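Local coordinates for dTDP-4-amino-4,6-dideoxyglucose formyltransferase (Mycobacterium tuberculosis CAS/NITR204, PDB 5VYQ), which probably transfers a formyl group from a reduced folate to the 4-amino group of dTDP-4-amino-4,6-dideoxyglucose, at residues 114-119 with 221-226; 145-150 with 160-165; 107-112 with 192-197. One frame throughout, in Å; residues are numbered along the deposited sequence.

Contact 1 of 3, residues 114-119 with 221-226; sequences PQVFSI and RALTHD. With 0FX (dTDP-4-amino-4,6-dideoxyglucose), chain D; EP1 (3-[4-(2-hydroxyethyl)piperazin-1-yl]propane-1-sulfonic acid), chain J.
Arg221 meets Ile119 where the end of helix 213-222, in the C-terminal region, packs on helix 114-121 of the formyltransferase domain and helps form the nucleotide pocket. Evidence for close packing starts at Arg221 CG, 3.6 Å from Ile119 CG2. The same methyl lies over one face of the guanidinium, toward its rim, while the guanidinium nitrogens bond to Asn218, Glu150 and Asp153. Ala222 points its CB toward the opposing helix, 3.4 Å from Val116 O and also against Ile119 CG2. In return, both methyls of Val116 approach the Ala222 carbonyl: CG1 and CG2 each stand 3.5 Å from Ala222 O. Leu223, already out of helical geometry, adds only a looser touch of its CD2 to Val116 CG1. His225 then swings its ring toward the ligand, with CG anti to the backbone N (chi1 -165°), so that 0FX C1 sits 3.3 Å above the ring plane, over the ring centre. The ring does not bond directly to Gln115; instead Ser155 OG bonds to both His225 ND1 and Gln115 NE2, joining the two segments. Gln115 NE2 also donates to the deoxyribose oxygen 0FX O3 at 2.9 Å, almost straight at 176°. At the edge of the His225 ring, in its plane, lies the hydroxyl O8 of the buffer molecule EP1, which donates to Asp226 OD2 at 2.5 Å.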
loop_
_atom_site.group_PDB
_atom_site.type_symbol
_atom_site.label_atom_id
_atom_site.label_comp_id
_atom_site.label_asym_id
_atom_site.label_seq_id
_atom_site.Cartn_x
_atom_site.Cartn_y
_atom_site.Cartn_z
ATOM N N PRO A 114 2.331 -17.686 11.590
ATOM C CA PRO A 114 2.754 -18.572 10.483
ATOM C C PRO A 114 2.565 -18.061 9.048
ATOM O O PRO A 114 3.435 -18.333 8.190
ATOM C CB PRO A 114 1.910 -19.830 10.730
ATOM C CG PRO A 114 1.809 -19.888 12.231
ATOM C CD PRO A 114 1.621 -18.434 12.644
ATOM N N GLN A 115 1.427 -17.443 8.744
ATOM C CA GLN A 115 1.126 -17.044 7.351
ATOM C C GLN A 115 2.136 -15.979 6.878
ATOM O O GLN A 115 2.388 -15.893 5.686
ATOM C CB GLN A 115 -0.300 -16.499 7.171
ATOM C CG GLN A 115 -0.638 -15.103 7.743
ATOM C CD GLN A 115 -0.778 -15.067 9.236
ATOM O OE1 GLN A 115 -0.853 -16.122 9.902
ATOM N NE2 GLN A 115 -0.752 -13.867 9.791
ATOM N N VAL A 116 2.676 -15.166 7.784
ATOM C CA VAL A 116 3.697 -14.185 7.403
ATOM C C VAL A 116 4.866 -14.915 6.764
ATOM O O VAL A 116 5.305 -14.613 5.660
ATOM C CB VAL A 116 4.168 -13.316 8.584
ATOM C CG1 VAL A 116 5.317 -12.449 8.150
ATOM C CG2 VAL A 116 3.012 -12.520 9.178
ATOM N N PHE A 117 5.306 -15.960 7.430
ATOM C CA PHE A 117 6.471 -16.695 7.015
ATOM C C PHE A 117 6.132 -17.562 5.800
ATOM O O PHE A 117 6.962 -17.709 4.859
ATOM C CB PHE A 117 7.038 -17.483 8.213
ATOM C CG PHE A 117 7.608 -16.610 9.268
ATOM C CD1 PHE A 117 8.921 -16.168 9.160
ATOM C CD2 PHE A 117 6.837 -16.181 10.348
ATOM C CE1 PHE A 117 9.498 -15.377 10.119
ATOM C CE2 PHE A 117 7.417 -15.367 11.300
ATOM C CZ PHE A 117 8.724 -14.949 11.179
ATOM N N SER A 118 4.916 -18.102 5.741
ATOM C CA SER A 118 4.560 -18.915 4.578
ATOM C C SER A 118 4.351 -18.132 3.284
ATOM O O SER A 118 4.618 -18.634 2.181
ATOM C CB SER A 118 3.306 -19.737 4.859
ATOM O OG SER A 118 3.632 -20.826 5.696
ATOM N N ILE A 119 3.881 -16.903 3.402
ATOM C CA ILE A 119 3.801 -16.064 2.207
ATOM C C ILE A 119 5.182 -15.923 1.583
ATOM O O ILE A 119 5.315 -15.878 0.364
ATOM C CB ILE A 119 3.195 -14.684 2.547
ATOM C CG1 ILE A 119 1.692 -14.892 2.759
ATOM C CG2 ILE A 119 3.399 -13.647 1.445
ATOM C CD1 ILE A 119 0.958 -13.788 3.449
ATOM N N ARG A 221 3.791 -7.964 1.150
ATOM C CA ARG A 221 2.426 -8.421 1.419
ATOM C C ARG A 221 2.415 -9.313 2.685
ATOM O O ARG A 221 1.421 -9.384 3.409
ATOM C CB ARG A 221 1.873 -9.148 0.171
ATOM C CG ARG A 221 2.381 -10.535 -0.136
ATOM C CD ARG A 221 2.070 -10.902 -1.580
ATOM N NE ARG A 221 2.527 -12.229 -2.000
ATOM C CZ ARG A 221 1.777 -13.318 -2.094
ATOM N NH1 ARG A 221 0.512 -13.336 -1.732
ATOM N NH2 ARG A 221 2.324 -14.397 -2.610
ATOM N N ALA A 222 3.497 -10.064 2.903
ATOM C CA ALA A 222 3.619 -10.823 4.138
ATOM C C ALA A 222 3.524 -9.940 5.389
ATOM O O ALA A 222 3.026 -10.395 6.439
ATOM C CB ALA A 222 4.893 -11.645 4.147
ATOM N N LEU A 223 4.022 -8.696 5.281
ATOM C CA LEU A 223 4.038 -7.758 6.372
ATOM C C LEU A 223 2.882 -6.800 6.376
ATOM O O LEU A 223 2.809 -5.903 7.199
ATOM C CB LEU A 223 5.368 -6.975 6.370
ATOM C CG LEU A 223 6.597 -7.861 6.568
ATOM C CD1 LEU A 223 7.931 -7.176 6.264
ATOM C CD2 LEU A 223 6.596 -8.378 8.003
ATOM N N THR A 224 1.932 -7.038 5.477
ATOM C CA THR A 224 0.756 -6.262 5.377
ATOM C C THR A 224 -0.390 -6.961 6.072
ATOM O O THR A 224 -0.800 -8.064 5.721
ATOM C CB THR A 224 0.424 -5.925 3.919
ATOM O OG1 THR A 224 1.456 -5.072 3.375
ATOM C CG2 THR A 224 -0.866 -5.118 3.886
ATOM N N HIS A 225 -0.959 -6.277 7.059
ATOM C CA HIS A 225 -2.010 -6.886 7.885
ATOM C C HIS A 225 -2.894 -5.798 8.458
ATOM O O HIS A 225 -2.548 -5.185 9.465
ATOM C CB HIS A 225 -1.400 -7.711 9.027
ATOM C CG HIS A 225 -2.383 -8.628 9.677
ATOM N ND1 HIS A 225 -2.280 -10.004 9.622
ATOM C CD2 HIS A 225 -3.519 -8.357 10.367
ATOM C CE1 HIS A 225 -3.285 -10.531 10.300
ATOM N NE2 HIS A 225 -4.044 -9.560 10.778
ATOM N N ASP A 226 -3.978 -5.529 7.758
ATOM C CA ASP A 226 -4.836 -4.403 8.090
ATOM C C ASP A 226 -3.962 -3.138 8.256
ATOM O O ASP A 226 -3.122 -2.857 7.395
ATOM C CB ASP A 226 -5.666 -4.753 9.323
ATOM C CG ASP A 226 -6.596 -5.896 9.065
ATOM O OD1 ASP A 226 -7.170 -5.917 7.957
ATOM O OD2 ASP A 226 -6.727 -6.736 9.989
HETATM O O4P 0FX D . -3.190 -15.413 15.931
HETATM P P2 0FX D . -2.541 -15.213 17.257
HETATM O O3P 0FX D . -3.452 -15.251 18.464
HETATM O O1G 0FX D . -1.355 -16.308 17.219
HETATM C C1G 0FX D . -0.159 -16.164 17.964
HETATM C C2G 0FX D . 0.893 -17.048 17.281
HETATM O O2G 0FX D . 0.971 -16.603 15.920
HETATM C C3G 0FX D . 0.416 -18.510 17.287
HETATM O O3G 0FX D . 1.278 -19.358 16.489
HETATM C C4G 0FX D . 0.215 -18.956 18.730
HETATM N N4A 0FX D . -0.305 -20.342 18.673
HETATM C C5G 0FX D . -0.765 -17.999 19.410
HETATM C C6G 0FX D . -0.712 -18.261 20.914
HETATM O O5G 0FX D . -0.396 -16.612 19.304
HETATM O OPP 0FX D . -1.679 -13.853 17.295
HETATM P P 0FX D . -2.166 -12.316 17.373
HETATM O O1P 0FX D . -1.179 -11.625 18.232
HETATM O O2P 0FX D . -3.647 -12.283 17.653
HETATM O O5 0FX D . -1.992 -11.768 15.876
HETATM C C5 0FX D . -2.857 -12.163 14.836
HETATM C C4 0FX D . -2.248 -11.759 13.508
HETATM O O4 0FX D . -2.180 -10.336 13.468
HETATM C C3 0FX D . -0.803 -12.185 13.247
HETATM O O3 0FX D . -0.756 -13.504 12.690
HETATM C C2 0FX D . -0.254 -11.174 12.259
HETATM C C1 0FX D . -1.017 -9.954 12.723
HETATM N N11 0FX D . -0.198 -9.092 13.584
HETATM C C61 0FX D . -0.325 -9.006 14.925
HETATM C C51 0FX D . 0.459 -8.141 15.664
HETATM C C5A 0FX D . 0.315 -8.110 17.165
HETATM C C21 0FX D . 0.646 -8.169 12.971
HETATM O O21 0FX D . 0.741 -8.201 11.662
HETATM N N31 0FX D . 1.426 -7.329 13.652
HETATM C C41 0FX D . 1.294 -7.273 14.997
HETATM O O41 0FX D . 2.074 -6.394 15.658
HETATM O O2S EP1 J . 0.260 1.078 13.996
HETATM S S EP1 J . 0.304 0.033 14.986
HETATM O O3S EP1 J . 0.931 -1.128 14.387
HETATM O O1S EP1 J . 1.234 0.493 16.247
HETATM C C11 EP1 J . -1.200 -0.243 15.690
HETATM C C10 EP1 J . -2.296 -0.652 14.715
HETATM C C9 EP1 J . -3.567 -1.065 15.451
HETATM N N1 EP1 J . -4.499 -1.715 14.503
HETATM C C2 EP1 J . -4.167 -3.145 14.342
HETATM C C3 EP1 J . -5.165 -3.857 13.427
HETATM N N4 EP1 J . -6.516 -3.802 14.013
HETATM C C5 EP1 J . -6.914 -2.390 14.156
HETATM C C6 EP1 J . -5.898 -1.571 14.966
HETATM C C7 EP1 J . -7.474 -4.519 13.145
HETATM C C8 EP1 J . -7.375 -6.035 13.348
HETATM O O8 EP1 J . -6.426 -6.722 12.506
#

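Contact 2 of 3, residues 145-150 with 160-165; sequences RECAIE and ARLMDI
Cys147 holds SG anti to its own backbone N (chi1 -177°), which lays the sulfur beside Arg161, while a kink at chi3 turns the Arg161 guanidinium back toward the backbone of Ala148. The sulfur rests 3.9 Å from Arg161 CB and obliquely to the guanidinium. One carbon further in, Cys147 CB is the hub of the apolar contact: Leu162 CD2 reaches it at 3.6 Å and Ile165 CD1 at 3.7 Å, each by the tip of a branch. The other branch of Ile165 serves a different residue, its CG2 lying 4.0 Å from Arg145 CB along the aliphatic run of that arginine, whose charged end goes on to a salt bridge with Glu172. The polar link is Arg161 NH1 to Ala148 O, 2.7 Å long but bent, with 139° at the hydrogen. The oxygen lies in the guanidinium plane, whereas the donor is tilted from the carbonyl plane. Arg161 NH1 also makes a salt bridge to Asp153 OD2, which takes the backbone N-H of Glu150 as well, so one carboxylate ties the arginine to the turn before its helix. With axes 9.3 Å apart and running at 159°, strand 145-147 and helix 160-165 form a nearly antiparallel strand-to-helix pair, the helix layered against the edge strand of the mixed sheet in this alpha/beta formyltransferase domain.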
loop_
_atom_site.group_PDB
_atom_site.type_symbol
_atom_site.label_atom_id
_atom_site.label_comp_id
_atom_site.label_asym_id
_atom_site.label_seq_id
_atom_site.Cartn_x
_atom_site.Cartn_y
_atom_site.Cartn_z
ATOM N N ARG A 145 -6.071 -28.527 8.438
ATOM C CA ARG A 145 -6.630 -28.097 7.176
ATOM C C ARG A 145 -5.784 -26.989 6.577
ATOM O O ARG A 145 -5.439 -26.014 7.247
ATOM C CB ARG A 145 -8.074 -27.634 7.293
ATOM C CG ARG A 145 -8.760 -27.292 5.972
ATOM C CD ARG A 145 -10.284 -27.258 6.133
ATOM N NE ARG A 145 -10.706 -28.579 6.597
ATOM C CZ ARG A 145 -11.817 -28.835 7.285
ATOM N NH1 ARG A 145 -12.659 -27.859 7.599
ATOM N NH2 ARG A 145 -12.072 -30.065 7.671
ATOM N N GLU A 146 -5.494 -27.156 5.296
ATOM C CA GLU A 146 -4.749 -26.151 4.537
ATOM C C GLU A 146 -5.605 -24.955 4.128
ATOM O O GLU A 146 -6.804 -25.059 3.857
ATOM C CB GLU A 146 -4.054 -26.836 3.331
ATOM C CG GLU A 146 -3.102 -25.901 2.568
ATOM C CD GLU A 146 -2.361 -26.513 1.392
ATOM O OE1 GLU A 146 -2.494 -27.750 1.169
ATOM O OE2 GLU A 146 -1.684 -25.694 0.717
ATOM N N CYS A 147 -4.964 -23.785 4.070
ATOM C CA CYS A 147 -5.543 -22.556 3.508
ATOM C C CYS A 147 -4.673 -22.181 2.321
ATOM O O CYS A 147 -3.474 -21.979 2.455
ATOM C CB CYS A 147 -5.416 -21.451 4.537
ATOM S SG CYS A 147 -6.135 -19.873 4.074
ATOM N N ALA A 148 -5.288 -22.019 1.159
ATOM C CA ALA A 148 -4.477 -21.638 0.002
ATOM C C ALA A 148 -4.085 -20.145 0.132
ATOM O O ALA A 148 -4.764 -19.343 0.795
ATOM C CB ALA A 148 -5.259 -21.924 -1.274
ATOM N N ILE A 149 -2.936 -19.806 -0.445
ATOM C CA ILE A 149 -2.439 -18.417 -0.448
ATOM C C ILE A 149 -2.421 -18.003 -1.913
ATOM O O ILE A 149 -1.686 -18.589 -2.698
ATOM C CB ILE A 149 -1.012 -18.343 0.107
ATOM C CG1 ILE A 149 -0.993 -18.834 1.561
ATOM C CG2 ILE A 149 -0.446 -16.933 -0.039
ATOM C CD1 ILE A 149 0.409 -18.827 2.151
ATOM N N GLU A 150 -3.167 -16.971 -2.260
ATOM C CA GLU A 150 -3.241 -16.455 -3.613
ATOM C C GLU A 150 -2.152 -15.379 -3.816
ATOM O O GLU A 150 -1.551 -14.862 -2.863
ATOM C CB GLU A 150 -4.608 -15.838 -3.844
ATOM C CG GLU A 150 -5.836 -16.716 -3.557
ATOM C CD GLU A 150 -5.860 -18.003 -4.348
ATOM O OE1 GLU A 150 -5.227 -18.083 -5.411
ATOM O OE2 GLU A 150 -6.518 -18.956 -3.876
ATOM N N ALA A 160 -7.716 -13.810 7.984
ATOM C CA ALA A 160 -9.160 -13.795 8.082
ATOM C C ALA A 160 -9.728 -15.136 7.643
ATOM O O ALA A 160 -10.622 -15.694 8.318
ATOM C CB ALA A 160 -9.745 -12.652 7.278
ATOM N N ARG A 161 -9.171 -15.724 6.586
ATOM C CA ARG A 161 -9.594 -17.058 6.172
ATOM C C ARG A 161 -9.160 -18.125 7.184
ATOM O O ARG A 161 -9.910 -19.074 7.464
ATOM C CB ARG A 161 -9.108 -17.399 4.754
ATOM C CG ARG A 161 -9.681 -16.477 3.663
ATOM C CD ARG A 161 -9.670 -17.000 2.230
ATOM N NE ARG A 161 -8.353 -17.449 1.810
ATOM C CZ ARG A 161 -7.409 -16.634 1.359
ATOM N NH1 ARG A 161 -6.239 -17.135 1.048
ATOM N NH2 ARG A 161 -7.631 -15.313 1.255
ATOM N N LEU A 162 -7.972 -17.989 7.767
ATOM C CA LEU A 162 -7.566 -18.884 8.850
ATOM C C LEU A 162 -8.528 -18.913 10.026
ATOM O O LEU A 162 -8.821 -19.992 10.564
ATOM C CB LEU A 162 -6.142 -18.602 9.355
ATOM C CG LEU A 162 -5.050 -18.790 8.326
ATOM C CD1 LEU A 162 -3.716 -18.377 8.948
ATOM C CD2 LEU A 162 -4.921 -20.207 7.875
ATOM N N MET A 163 -9.094 -17.769 10.375
ATOM C CA MET A 163 -10.040 -17.743 11.492
ATOM C C MET A 163 -11.336 -18.462 11.068
ATOM O O MET A 163 -11.964 -19.119 11.914
ATOM C CB MET A 163 -10.322 -16.324 11.925
ATOM C CG MET A 163 -9.118 -15.562 12.477
ATOM S SD MET A 163 -8.352 -16.318 13.900
ATOM C CE MET A 163 -7.219 -17.456 13.142
ATOM N N ASP A 164 -11.771 -18.355 9.818
ATOM C CA ASP A 164 -12.955 -19.098 9.352
ATOM C C ASP A 164 -12.657 -20.597 9.380
ATOM O O ASP A 164 -13.495 -21.377 9.802
ATOM C CB ASP A 164 -13.359 -18.715 7.928
ATOM C CG ASP A 164 -13.930 -17.304 7.820
ATOM O OD1 ASP A 164 -14.455 -16.787 8.798
ATOM O OD2 ASP A 164 -13.840 -16.709 6.735
ATOM N N ILE A 165 -11.475 -20.999 8.948
ATOM C CA ILE A 165 -11.065 -22.404 8.967
ATOM C C ILE A 165 -10.989 -22.937 10.378
ATOM O O ILE A 165 -11.371 -24.080 10.654
ATOM C CB ILE A 165 -9.760 -22.648 8.186
ATOM C CG1 ILE A 165 -10.018 -22.343 6.709
ATOM C CG2 ILE A 165 -9.221 -24.019 8.481
ATOM C CD1 ILE A 165 -8.756 -22.302 5.860
#

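Contact 3 of 3, residues 107-112 with 192-197; sequences PYNRGW and NLNLKK. With FON (N-{[4-({[(6R)-2-amino-5-formyl-4-oxo-1,4,5,6,7,8-hexahydropteridin-6-yl]methyl}amino)phenyl]carbonyl}-L-glutamic acid), chain C; 0FX (dTDP-4-amino-4,6-dideoxyglucose), chain D.
The folate and nucleotide-sugar pockets share a wall here, built on a two-stranded parallel beta ladder in which Arg110 and Gly111 of one strand pair with Leu193 and Asn194 of the other. Its backbone bonds include Asn194 N to Arg110 O at 2.8 Å and Trp112 N to Asn194 O, also 2.8 Å. At the start of the ladder three asparagines interlock. Asn109 N donates to Asn192 OD1 from above the carbonyl plane, while Asn192 ND2 returns a straight bond (175°) to Asn109 OD1 at 2.8 Å, the two amide planes being 84° apart. Asn194 ND2 adds a weak bond to that same Asn109 oxygen and donates to a water that also bonds to Asn109 O and Trp112 O. At the other end, Lys196 lays its CA over the five-membered ring of Trp112, 3.7 Å from the centroid and 9° off the normal, a CH-pi contact. Its methylene chain continues along the indole, beginning anti to the backbone N. Both ligands are gripped by main-chain atoms: Lys196 N donates to the benzoyl oxygen FON O at 3.2 Å, and 0FX O3G donates to Gly111 O at 2.5 Å. Neighbouring that hydroxyl on the sugar, amine 0FX N4A stands 4.6 Å from FON N10, the nitrogen that carries the formyl group in the usual donor N10-formyltetrahydrofolate; FON bears its formyl on N5, so it probably stands in for the donor.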
loop_
_atom_site.group_PDB
_atom_site.type_symbol
_atom_site.label_atom_id
_atom_site.label_comp_id
_atom_site.label_asym_id
_atom_site.label_seq_id
_atom_site.Cartn_x
_atom_site.Cartn_y
_atom_site.Cartn_z
ATOM N N PRO A 107 4.014 -29.390 10.331
ATOM C CA PRO A 107 5.047 -28.784 11.150
ATOM C C PRO A 107 5.744 -27.566 10.527
ATOM O O PRO A 107 6.862 -27.250 10.931
ATOM C CB PRO A 107 6.079 -29.914 11.266
ATOM C CG PRO A 107 6.010 -30.528 9.894
ATOM C CD PRO A 107 4.555 -30.475 9.493
ATOM N N TYR A 108 5.106 -26.932 9.558
ATOM C CA TYR A 108 5.711 -25.873 8.751
ATOM C C TYR A 108 5.465 -24.534 9.442
ATOM O O TYR A 108 4.319 -24.227 9.807
ATOM C CB TYR A 108 5.169 -25.871 7.330
ATOM C CG TYR A 108 5.135 -27.265 6.714
ATOM C CD1 TYR A 108 6.276 -28.033 6.655
ATOM C CD2 TYR A 108 3.947 -27.806 6.263
ATOM C CE1 TYR A 108 6.245 -29.318 6.117
ATOM C CE2 TYR A 108 3.896 -29.088 5.740
ATOM C CZ TYR A 108 5.056 -29.823 5.679
ATOM O OH TYR A 108 4.979 -31.091 5.173
ATOM N N ASN A 109 6.512 -23.726 9.625
ATOM C CA ASN A 109 6.324 -22.371 10.225
ATOM C C ASN A 109 5.513 -22.418 11.502
ATOM O O ASN A 109 4.589 -21.632 11.752
ATOM C CB ASN A 109 5.761 -21.381 9.190
ATOM C CG ASN A 109 6.790 -21.146 8.058
ATOM O OD1 ASN A 109 7.983 -21.117 8.322
ATOM N ND2 ASN A 109 6.338 -20.956 6.830
ATOM N N ARG A 110 5.935 -23.354 12.346
ATOM C CA ARG A 110 5.475 -23.351 13.750
ATOM C C ARG A 110 5.831 -22.038 14.423
ATOM O O ARG A 110 6.768 -21.346 13.994
ATOM C CB ARG A 110 6.115 -24.522 14.482
ATOM C CG ARG A 110 5.732 -25.872 13.884
ATOM C CD ARG A 110 6.684 -27.021 14.158
ATOM N NE ARG A 110 7.073 -26.999 15.563
ATOM C CZ ARG A 110 8.300 -27.207 16.021
ATOM N NH1 ARG A 110 8.530 -27.015 17.300
ATOM N NH2 ARG A 110 9.306 -27.542 15.216
ATOM N N GLY A 111 5.103 -21.717 15.496
ATOM C CA GLY A 111 5.419 -20.543 16.311
ATOM C C GLY A 111 4.728 -19.319 15.726
ATOM O O GLY A 111 3.531 -19.295 15.400
ATOM N N TRP A 112 5.473 -18.265 15.577
ATOM C CA TRP A 112 4.877 -16.944 15.516
ATOM C C TRP A 112 4.379 -16.608 14.103
ATOM O O TRP A 112 5.085 -16.779 13.132
ATOM C CB TRP A 112 5.982 -15.965 15.933
ATOM C CG TRP A 112 5.503 -14.710 16.483
ATOM C CD1 TRP A 112 5.487 -13.504 15.846
ATOM C CD2 TRP A 112 4.916 -14.501 17.775
ATOM N NE1 TRP A 112 4.960 -12.550 16.684
ATOM C CE2 TRP A 112 4.600 -13.132 17.869
ATOM C CE3 TRP A 112 4.642 -15.334 18.866
ATOM C CZ2 TRP A 112 3.991 -12.572 19.003
ATOM C CZ3 TRP A 112 4.031 -14.777 19.998
ATOM C CH2 TRP A 112 3.721 -13.409 20.055
ATOM N N ASN A 192 9.931 -26.463 11.019
ATOM C CA ASN A 192 10.711 -25.335 11.458
ATOM C C ASN A 192 9.896 -24.441 12.357
ATOM O O ASN A 192 8.674 -24.503 12.309
ATOM C CB ASN A 192 11.216 -24.538 10.257
ATOM C CG ASN A 192 10.092 -23.841 9.534
ATOM O OD1 ASN A 192 9.214 -24.479 8.911
ATOM N ND2 ASN A 192 10.090 -22.509 9.636
ATOM N N LEU A 193 10.583 -23.681 13.187
ATOM C CA LEU A 193 9.959 -22.857 14.228
ATOM C C LEU A 193 10.425 -21.456 14.120
ATOM O O LEU A 193 11.622 -21.249 14.122
ATOM C CB LEU A 193 10.361 -23.365 15.610
ATOM C CG LEU A 193 9.893 -22.699 16.882
ATOM C CD1 LEU A 193 8.371 -22.635 17.010
ATOM C CD2 LEU A 193 10.502 -23.255 18.165
ATOM N N ASN A 194 9.477 -20.505 14.106
ATOM C CA ASN A 194 9.766 -19.082 14.138
ATOM C C ASN A 194 9.283 -18.485 15.454
ATOM O O ASN A 194 8.167 -18.777 15.948
ATOM C CB ASN A 194 9.097 -18.362 12.969
ATOM C CG ASN A 194 9.624 -18.825 11.622
ATOM O OD1 ASN A 194 10.829 -18.752 11.359
ATOM N ND2 ASN A 194 8.735 -19.282 10.756
ATOM N N LEU A 195 10.114 -17.632 16.039
ATOM C CA LEU A 195 9.752 -16.971 17.273
ATOM C C LEU A 195 9.511 -15.474 17.006
ATOM O O LEU A 195 9.817 -14.957 15.915
ATOM C CB LEU A 195 10.788 -17.176 18.373
ATOM C CG LEU A 195 11.123 -18.618 18.781
ATOM C CD1 LEU A 195 12.215 -18.617 19.839
ATOM C CD2 LEU A 195 9.884 -19.304 19.342
ATOM N N LYS A 196 8.954 -14.819 18.022
ATOM C CA LYS A 196 8.656 -13.391 17.932
ATOM C C LYS A 196 9.842 -12.619 17.356
ATOM O O LYS A 196 9.668 -11.741 16.472
ATOM C CB LYS A 196 8.207 -12.846 19.299
ATOM C CG LYS A 196 7.768 -11.388 19.212
ATOM C CD LYS A 196 7.276 -10.861 20.561
ATOM C CE LYS A 196 6.812 -9.412 20.479
ATOM N NZ LYS A 196 7.898 -8.581 19.904
ATOM N N LYS A 197 11.060 -12.923 17.803
ATOM C CA LYS A 197 12.213 -12.211 17.262
ATOM C C LYS A 197 12.467 -12.348 15.766
ATOM O O LYS A 197 13.030 -11.452 15.110
ATOM C CB LYS A 197 13.504 -12.617 17.991
ATOM C CG LYS A 197 13.887 -14.089 17.847
ATOM C CD LYS A 197 15.396 -14.321 17.809
ATOM C CE LYS A 197 15.942 -14.156 16.391
ATOM N NZ LYS A 197 17.324 -13.601 16.317
HETATM N N1 FON C . 2.591 -24.416 25.661
HETATM C C2 FON C . 3.359 -25.380 25.166
HETATM N NA2 FON C . 4.062 -26.156 26.040
HETATM N N3 FON C . 3.440 -25.554 23.837
HETATM C C4 FON C . 2.766 -24.790 22.944
HETATM O O4 FON C . 2.840 -25.007 21.710
HETATM C C4A FON C . 1.878 -23.735 23.463
HETATM N N5 FON C . 1.142 -22.820 22.693
HETATM C C6 FON C . 0.869 -21.537 23.362
HETATM C C7 FON C . 0.151 -21.848 24.678
HETATM N N8 FON C . 1.005 -22.696 25.472
HETATM C C8A FON C . 1.824 -23.608 24.915
HETATM C C9 FON C . 2.133 -20.669 23.555
HETATM N N10 FON C . 2.635 -20.262 22.246
HETATM C C11 FON C . 6.022 -17.917 21.670
HETATM C C12 FON C . 5.321 -18.444 20.585
HETATM C C13 FON C . 4.191 -19.225 20.804
HETATM C C14 FON C . 3.736 -19.474 22.094
HETATM C C15 FON C . 4.424 -18.957 23.186
HETATM C C16 FON C . 5.565 -18.184 22.967
HETATM C C FON C . 7.266 -17.060 21.403
HETATM O O FON C . 7.572 -16.645 20.265
HETATM N N FON C . 8.021 -16.736 22.457
HETATM C CA FON C . 9.183 -15.851 22.385
HETATM C CB FON C . 9.076 -14.663 23.355
HETATM C CG FON C . 7.816 -13.853 23.027
HETATM C CD FON C . 7.745 -12.437 23.562
HETATM O OE1 FON C . 8.807 -11.836 23.826
HETATM O OE2 FON C . 6.614 -11.894 23.680
HETATM C CT FON C . 10.424 -16.652 22.646
HETATM O O1 FON C . 11.497 -16.125 22.265
HETATM O O2 FON C . 10.332 -17.778 23.197
HETATM C CP1 FON C . 0.785 -23.080 21.506
HETATM O O3 FON C . 0.165 -22.268 20.828
HETATM O O4P 0FX D . -3.190 -15.413 15.931
HETATM P P2 0FX D . -2.541 -15.213 17.257
HETATM O O3P 0FX D . -3.452 -15.251 18.464
HETATM O O1G 0FX D . -1.355 -16.308 17.219
HETATM C C1G 0FX D . -0.159 -16.164 17.964
HETATM C C2G 0FX D . 0.893 -17.048 17.281
HETATM O O2G 0FX D . 0.971 -16.603 15.920
HETATM C C3G 0FX D . 0.416 -18.510 17.287
HETATM O O3G 0FX D . 1.278 -19.358 16.489
HETATM C C4G 0FX D . 0.215 -18.956 18.730
HETATM N N4A 0FX D . -0.305 -20.342 18.673
HETATM C C5G 0FX D . -0.765 -17.999 19.410
HETATM C C6G 0FX D . -0.712 -18.261 20.914
HETATM O O5G 0FX D . -0.396 -16.612 19.304
HETATM O OPP 0FX D . -1.679 -13.853 17.295
HETATM P P 0FX D . -2.166 -12.316 17.373
HETATM O O1P 0FX D . -1.179 -11.625 18.232
HETATM O O2P 0FX D . -3.647 -12.283 17.653
HETATM O O5 0FX D . -1.992 -11.768 15.876
HETATM C C5 0FX D . -2.857 -12.163 14.836
HETATM C C4 0FX D . -2.248 -11.759 13.508
HETATM O O4 0FX D . -2.180 -10.336 13.468
HETATM C C3 0FX D . -0.803 -12.185 13.247
HETATM O O3 0FX D . -0.756 -13.504 12.690
HETATM C C2 0FX D . -0.254 -11.174 12.259
HETATM C C1 0FX D . -1.017 -9.954 12.723
HETATM N N11 0FX D . -0.198 -9.092 13.584
HETATM C C61 0FX D . -0.325 -9.006 14.925
HETATM C C51 0FX D . 0.459 -8.141 15.664
HETATM C C5A 0FX D . 0.315 -8.110 17.165
HETATM C C21 0FX D . 0.646 -8.169 12.971
HETATM O O21 0FX D . 0.741 -8.201 11.662
HETATM N N31 0FX D . 1.426 -7.329 13.652
HETATM C C41 0FX D . 1.294 -7.273 14.997
HETATM O O41 0FX D . 2.074 -6.394 15.658
HETATM O O HOH W 1 5.938 -19.058 11.713
#

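Overall arrangement
Along the chain the segments come as 107-112, 114-119, 145-150, 160-165, 192-197 and 221-226, so contacts 1 and 3 interlace and contact 2 falls within the span of both. Strand 110-111 of contact 3 leads straight into helix 114-121 of contact 1; the centres of contacts 1 and 3 are 13 Å apart, Ser118 OG reaches Asn109 ND2 at 2.9 Å, and both contacts touch the nucleotide sugar. Contact 2, centred 12 Å from contact 1, meets it where Ile149 packs on Ser118 and Ile119. Contacts 2 and 3 do not touch, with nearest atoms about 8 Å apart. Helix 114-121 thus links the sheet-edge layer, the ligand wall and the C-terminal region around one substrate.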